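Local coordinates for protein isoaspartyl dipeptidase (PDB 7CDH) that probably hydrolyses isoaspartyl (beta-aspartyl) dipeptides as a zinc-containing M38 metallopeptidase, consistent with a role in clearing or repairing damaged proteins, at residues G95-D100 / E107-K112; F124-S129 / A189-F194. One frame throughout, in Å; residues are numbered along the deposited sequence.

Contact 1. Residues G95-D100 / E107-K112; sequences GCLGTD and ENLYAK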
loop_
_atom_site.group_PDB
_atom_site.type_symbol
_atom_site.label_atom_id
_atom_site.label_comp_id
_atom_site.label_asym_id
_atom_site.label_seq_id
_atom_site.Cartn_x
_atom_site.Cartn_y
_atom_site.Cartn_z
ATOM N N GLY A 95 -8.791 -23.142 -18.767
ATOM C CA GLY A 95 -8.148 -21.941 -19.342
ATOM C C GLY A 95 -7.047 -21.440 -18.438
ATOM O O GLY A 95 -7.244 -21.408 -17.210
ATOM N N CYS A 96 -5.918 -21.052 -19.009
ATOM C CA CYS A 96 -4.832 -20.393 -18.267
ATOM C C CYS A 96 -4.248 -19.238 -19.081
ATOM O O CYS A 96 -4.576 -19.118 -20.291
ATOM C CB CYS A 96 -3.756 -21.413 -17.948
ATOM S SG CYS A 96 -3.080 -22.204 -19.429
ATOM N N LEU A 97 -3.346 -18.487 -18.445
ATOM C CA LEU A 97 -2.438 -17.515 -19.100
ATOM C C LEU A 97 -1.064 -18.142 -19.330
ATOM O O LEU A 97 -0.705 -19.113 -18.651
ATOM C CB LEU A 97 -2.268 -16.274 -18.221
ATOM C CG LEU A 97 -3.552 -15.601 -17.776
ATOM C CD1 LEU A 97 -3.241 -14.397 -16.917
ATOM C CD2 LEU A 97 -4.367 -15.208 -18.994
ATOM N N GLY A 98 -0.283 -17.529 -20.215
ATOM C CA GLY A 98 1.025 -18.049 -20.633
ATOM C C GLY A 98 2.123 -17.038 -20.414
ATOM O O GLY A 98 2.167 -16.430 -19.378
ATOM N N THR A 99 3.028 -16.899 -21.364
ATOM C CA THR A 99 4.190 -15.985 -21.255
ATOM C C THR A 99 3.749 -14.603 -20.789
ATOM O O THR A 99 4.387 -14.085 -19.889
ATOM C CB THR A 99 4.922 -15.888 -22.585
ATOM O OG1 THR A 99 5.040 -17.244 -23.015
ATOM C CG2 THR A 99 6.271 -15.234 -22.425
ATOM N N ASP A 100 2.687 -14.055 -21.377
ATOM C CA ASP A 100 2.256 -12.661 -21.140
ATOM C C ASP A 100 1.221 -12.631 -20.000
ATOM O O ASP A 100 0.009 -12.882 -20.266
ATOM C CB ASP A 100 1.736 -12.022 -22.427
ATOM C CG ASP A 100 1.350 -10.560 -22.275
ATOM O OD1 ASP A 100 1.533 -10.017 -21.165
ATOM O OD2 ASP A 100 0.935 -9.961 -23.274
ATOM N N GLU A 107 -8.843 -11.304 -15.055
ATOM C CA GLU A 107 -10.288 -10.971 -14.950
ATOM C C GLU A 107 -10.918 -11.231 -16.326
ATOM O O GLU A 107 -12.079 -11.694 -16.407
ATOM C CB GLU A 107 -10.511 -9.526 -14.488
ATOM C CG GLU A 107 -10.027 -9.245 -13.083
ATOM C CD GLU A 107 -8.526 -9.007 -12.913
ATOM O OE1 GLU A 107 -7.760 -9.032 -13.936
ATOM O OE2 GLU A 107 -8.109 -8.844 -11.734
ATOM N N ASN A 108 -10.148 -10.986 -17.374
ATOM C CA ASN A 108 -10.551 -11.324 -18.764
ATOM C C ASN A 108 -10.640 -12.850 -18.918
ATOM O O ASN A 108 -11.561 -13.303 -19.617
ATOM C CB ASN A 108 -9.574 -10.690 -19.740
ATOM C CG ASN A 108 -9.889 -10.920 -21.196
ATOM O OD1 ASN A 108 -9.008 -11.394 -21.935
ATOM N ND2 ASN A 108 -11.071 -10.510 -21.614
ATOM N N LEU A 109 -9.708 -13.607 -18.316
ATOM C CA LEU A 109 -9.694 -15.078 -18.379
ATOM C C LEU A 109 -10.981 -15.626 -17.769
ATOM O O LEU A 109 -11.575 -16.539 -18.333
ATOM C CB LEU A 109 -8.475 -15.589 -17.637
ATOM C CG LEU A 109 -8.431 -17.105 -17.498
ATOM C CD1 LEU A 109 -8.275 -17.731 -18.867
ATOM C CD2 LEU A 109 -7.305 -17.536 -16.581
ATOM N N TYR A 110 -11.379 -15.060 -16.642
ATOM C CA TYR A 110 -12.605 -15.418 -15.901
ATOM C C TYR A 110 -13.820 -15.093 -16.784
ATOM O O TYR A 110 -14.744 -15.921 -16.902
ATOM C CB TYR A 110 -12.609 -14.640 -14.579
ATOM C CG TYR A 110 -13.849 -14.827 -13.749
ATOM C CD1 TYR A 110 -13.941 -15.895 -12.890
ATOM C CD2 TYR A 110 -14.919 -13.947 -13.798
ATOM C CE1 TYR A 110 -15.071 -16.124 -12.120
ATOM C CE2 TYR A 110 -16.055 -14.146 -13.023
ATOM C CZ TYR A 110 -16.136 -15.256 -12.194
ATOM O OH TYR A 110 -17.195 -15.538 -11.384
ATOM N N ALA A 111 -13.862 -13.862 -17.304
ATOM C CA ALA A 111 -14.996 -13.340 -18.106
ATOM C C ALA A 111 -15.189 -14.259 -19.322
ATOM O O ALA A 111 -16.330 -14.665 -19.557
ATOM C CB ALA A 111 -14.770 -11.896 -18.518
ATOM N N LYS A 112 -14.112 -14.550 -20.059
ATOM C CA LYS A 112 -14.111 -15.502 -21.201
ATOM C C LYS A 112 -14.611 -16.880 -20.753
ATOM O O LYS A 112 -15.537 -17.387 -21.403
ATOM C CB LYS A 112 -12.727 -15.644 -21.817
ATOM C CG LYS A 112 -12.668 -16.555 -23.032
ATOM C CD LYS A 112 -13.737 -16.269 -24.057
ATOM C CE LYS A 112 -13.323 -16.695 -25.449
ATOM N NZ LYS A 112 -14.428 -16.532 -26.427
#

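Contact 2. Residues F124-S129 / A189-F194; sequences FIYTGS and AGIVNF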
loop_
_atom_site.group_PDB
_atom_site.type_symbol
_atom_site.label_atom_id
_atom_site.label_comp_id
_atom_site.label_asym_id
_atom_site.label_seq_id
_atom_site.Cartn_x
_atom_site.Cartn_y
_atom_site.Cartn_z
ATOM N N PHE A 124 -13.101 -24.112 -16.488
ATOM C CA PHE A 124 -12.373 -23.865 -15.231
ATOM C C PHE A 124 -11.139 -23.081 -15.625
ATOM O O PHE A 124 -10.752 -23.088 -16.805
ATOM C CB PHE A 124 -12.032 -25.164 -14.498
ATOM C CG PHE A 124 -13.233 -26.051 -14.311
ATOM C CD1 PHE A 124 -13.625 -26.919 -15.308
ATOM C CD2 PHE A 124 -14.033 -25.934 -13.184
ATOM C CE1 PHE A 124 -14.800 -27.646 -15.190
ATOM C CE2 PHE A 124 -15.155 -26.731 -13.024
ATOM C CZ PHE A 124 -15.551 -27.566 -14.038
ATOM N N ILE A 125 -10.537 -22.406 -14.661
ATOM C CA ILE A 125 -9.345 -21.592 -14.976
ATOM C C ILE A 125 -8.300 -21.898 -13.918
ATOM O O ILE A 125 -8.657 -22.344 -12.843
ATOM C CB ILE A 125 -9.729 -20.101 -15.068
ATOM C CG1 ILE A 125 -10.174 -19.524 -13.728
ATOM C CG2 ILE A 125 -10.816 -19.901 -16.118
ATOM C CD1 ILE A 125 -10.273 -18.035 -13.733
ATOM N N TYR A 126 -7.061 -21.635 -14.258
ATOM C CA TYR A 126 -5.963 -21.395 -13.312
ATOM C C TYR A 126 -5.886 -19.904 -12.991
ATOM O O TYR A 126 -6.259 -19.069 -13.811
ATOM C CB TYR A 126 -4.652 -21.825 -13.959
ATOM C CG TYR A 126 -4.541 -23.286 -14.304
ATOM C CD1 TYR A 126 -4.076 -24.186 -13.378
ATOM C CD2 TYR A 126 -4.816 -23.758 -15.568
ATOM C CE1 TYR A 126 -3.895 -25.520 -13.694
ATOM C CE2 TYR A 126 -4.642 -25.084 -15.906
ATOM C CZ TYR A 126 -4.173 -25.967 -14.963
ATOM O OH TYR A 126 -3.972 -27.274 -15.241
ATOM N N THR A 127 -5.337 -19.601 -11.829
ATOM C CA THR A 127 -4.786 -18.283 -11.471
ATOM C C THR A 127 -3.311 -18.339 -11.811
ATOM O O THR A 127 -2.856 -19.404 -12.254
ATOM C CB THR A 127 -5.067 -17.912 -10.020
ATOM O OG1 THR A 127 -4.473 -16.626 -9.962
ATOM C CG2 THR A 127 -4.448 -18.826 -8.984
ATOM N N GLY A 128 -2.595 -17.235 -11.657
ATOM C CA GLY A 128 -1.175 -17.159 -12.065
ATOM C C GLY A 128 -0.997 -17.146 -13.567
ATOM O O GLY A 128 -1.999 -17.017 -14.299
ATOM N N SER A 129 0.257 -17.313 -14.002
ATOM C CA SER A 129 0.745 -17.326 -15.403
ATOM C C SER A 129 2.160 -17.919 -15.354
ATOM O O SER A 129 2.521 -18.471 -14.280
ATOM C CB SER A 129 0.734 -15.916 -16.015
ATOM O OG SER A 129 1.717 -15.039 -15.407
ATOM N N ALA A 189 -9.218 -29.631 -6.298
ATOM C CA ALA A 189 -8.011 -30.487 -6.449
ATOM C C ALA A 189 -6.730 -29.728 -6.073
ATOM O O ALA A 189 -5.841 -30.353 -5.522
ATOM C CB ALA A 189 -7.915 -31.025 -7.858
ATOM N N GLY A 190 -6.612 -28.458 -6.441
ATOM C CA GLY A 190 -5.415 -27.652 -6.178
ATOM C C GLY A 190 -4.250 -28.070 -7.047
ATOM O O GLY A 190 -3.280 -28.576 -6.502
ATOM N N ILE A 191 -4.338 -27.856 -8.354
ATOM C CA ILE A 191 -3.311 -28.327 -9.321
ATOM C C ILE A 191 -2.273 -27.217 -9.499
ATOM O O ILE A 191 -2.647 -26.048 -9.530
ATOM C CB ILE A 191 -3.984 -28.721 -10.650
ATOM C CG1 ILE A 191 -5.003 -29.850 -10.455
ATOM C CG2 ILE A 191 -2.947 -29.064 -11.706
ATOM C CD1 ILE A 191 -4.515 -30.988 -9.562
ATOM N N VAL A 192 -1.000 -27.561 -9.500
ATOM C CA VAL A 192 0.061 -26.699 -10.072
ATOM C C VAL A 192 0.361 -27.285 -11.452
ATOM O O VAL A 192 0.755 -28.426 -11.493
ATOM C CB VAL A 192 1.318 -26.644 -9.186
ATOM C CG1 VAL A 192 2.378 -25.715 -9.763
ATOM C CG2 VAL A 192 0.962 -26.250 -7.765
ATOM N N ASN A 193 0.134 -26.515 -12.516
ATOM C CA ASN A 193 0.470 -26.872 -13.907
ATOM C C ASN A 193 1.824 -26.228 -14.211
ATOM O O ASN A 193 1.947 -24.983 -14.101
ATOM C CB ASN A 193 -0.669 -26.473 -14.842
ATOM C CG ASN A 193 -0.405 -26.744 -16.307
ATOM O OD1 ASN A 193 -0.684 -25.904 -17.149
ATOM N ND2 ASN A 193 0.057 -27.933 -16.629
ATOM N N PHE A 194 2.824 -27.051 -14.523
ATOM C CA PHE A 194 4.189 -26.593 -14.872
ATOM C C PHE A 194 4.301 -26.607 -16.386
ATOM O O PHE A 194 4.101 -27.679 -16.974
ATOM C CB PHE A 194 5.260 -27.492 -14.259
ATOM C CG PHE A 194 5.294 -27.423 -12.764
ATOM C CD1 PHE A 194 5.880 -26.352 -12.119
ATOM C CD2 PHE A 194 4.689 -28.398 -12.001
ATOM C CE1 PHE A 194 5.888 -26.280 -10.737
ATOM C CE2 PHE A 194 4.688 -28.317 -10.615
ATOM C CZ PHE A 194 5.294 -27.260 -9.989
#

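Contact 1. Residues G95-D100 / E107-K112
Leu-109 carries this contact almost alone, spreading the two methyls of its isobutyl fork along the backbone of Gly-95 and Cys-96. CD1 meets the peptide link between them, 3.9 Å from Gly-95 C, while CD2 lies 3.9 Å from Gly-95 O and 4.1 Å from Cys-96 CA. The side chain leaves the helix with CG anti to the backbone N (chi1 174°), which carries both methyls over to the strand end. Gly-95 presents bare backbone here. Leu-97 adds a lighter touch, its CD2 4.3 Å from Leu-109 CB. This is the packing of a beta-alpha unit of the amidohydrolase TIM barrel: strand 90-95 ends, a loop follows, and helix 106-118 folds back over it. Ile-125 on strand 122-127 and Ile-64 in a loop also touch Leu-109. Shortening Leu-109 to an alanine would probably open a gap over the Gly-95/Cys-96 peptide, where both methyls sit. Cys-96 turns its side chain away from the helix; that side chain lies about 5 Å from a bound zinc ion, and the carbonyl O of Cys-96 is hydrogen-bonded to ND1 of the zinc ligand His-63. The side of the helix with Glu-107 and Asn-108 is looser: both are partly exposed and neither meets the loop. Glu-107 instead forms a salt bridge with Arg-143 of a neighbouring subunit.

Contact 2. Residues F124-S129 / A189-F194
The ring of Tyr-126 meets Ile-191 at its edge, with CG2 of the isoleucine near the ring plane, 4.2 Å from CE1, whereas CB of Asn-193 comes up obliquely to the phenol end, 3.4 Å from OH of Tyr-126. The Asn-193 side chain crosses that of Tyr-126 at about a right angle, yet its amide plane is tilted only 23° from the ring. Within 189-194 itself, CG1 of Val-192 lies over one face of the Phe-194 ring, offset toward the rim. Strands 122-127 and 191-196 are not neighbours in the TIM barrel: strand 151-159 runs between them, parallel to both, and Tyr-126 reaches past it to two residues two positions apart on strand 191-196. Val-192, between those two, faces helix 169-186 outside the barrel. The amide of Asn-193 is used by other partners, ND2 bonding to the carbonyl O of Tyr-221 and OD1 to ND1 of His-61, a zinc ligand. CG lies anti to the backbone N (chi1 178°), which turns the amide toward both. That makes Asn-193 a second-shell residue that would fix the rotation of the imidazole, with the Tyr-126 phenol against its CB.

In the fold
Both contacts are buried, but they lie on different sides of the barrel wall. Contact 1 belongs to the layer between strand and helix, where residues such as Glu-107 on the helix meet neighbouring subunits; contact 2 lies inside the barrel, and no other chain touches it. They share the wall itself: strands 90-95 and 122-127 run parallel, with Gly-95 N 2.8 Å from Phe-124 O in a probable hydrogen bond, and Cys-96 packs on the Tyr-126 ring. Apolar contact dominates both, and their links to the zinc site differ: through backbone in contact 1, through a side chain in contact 2.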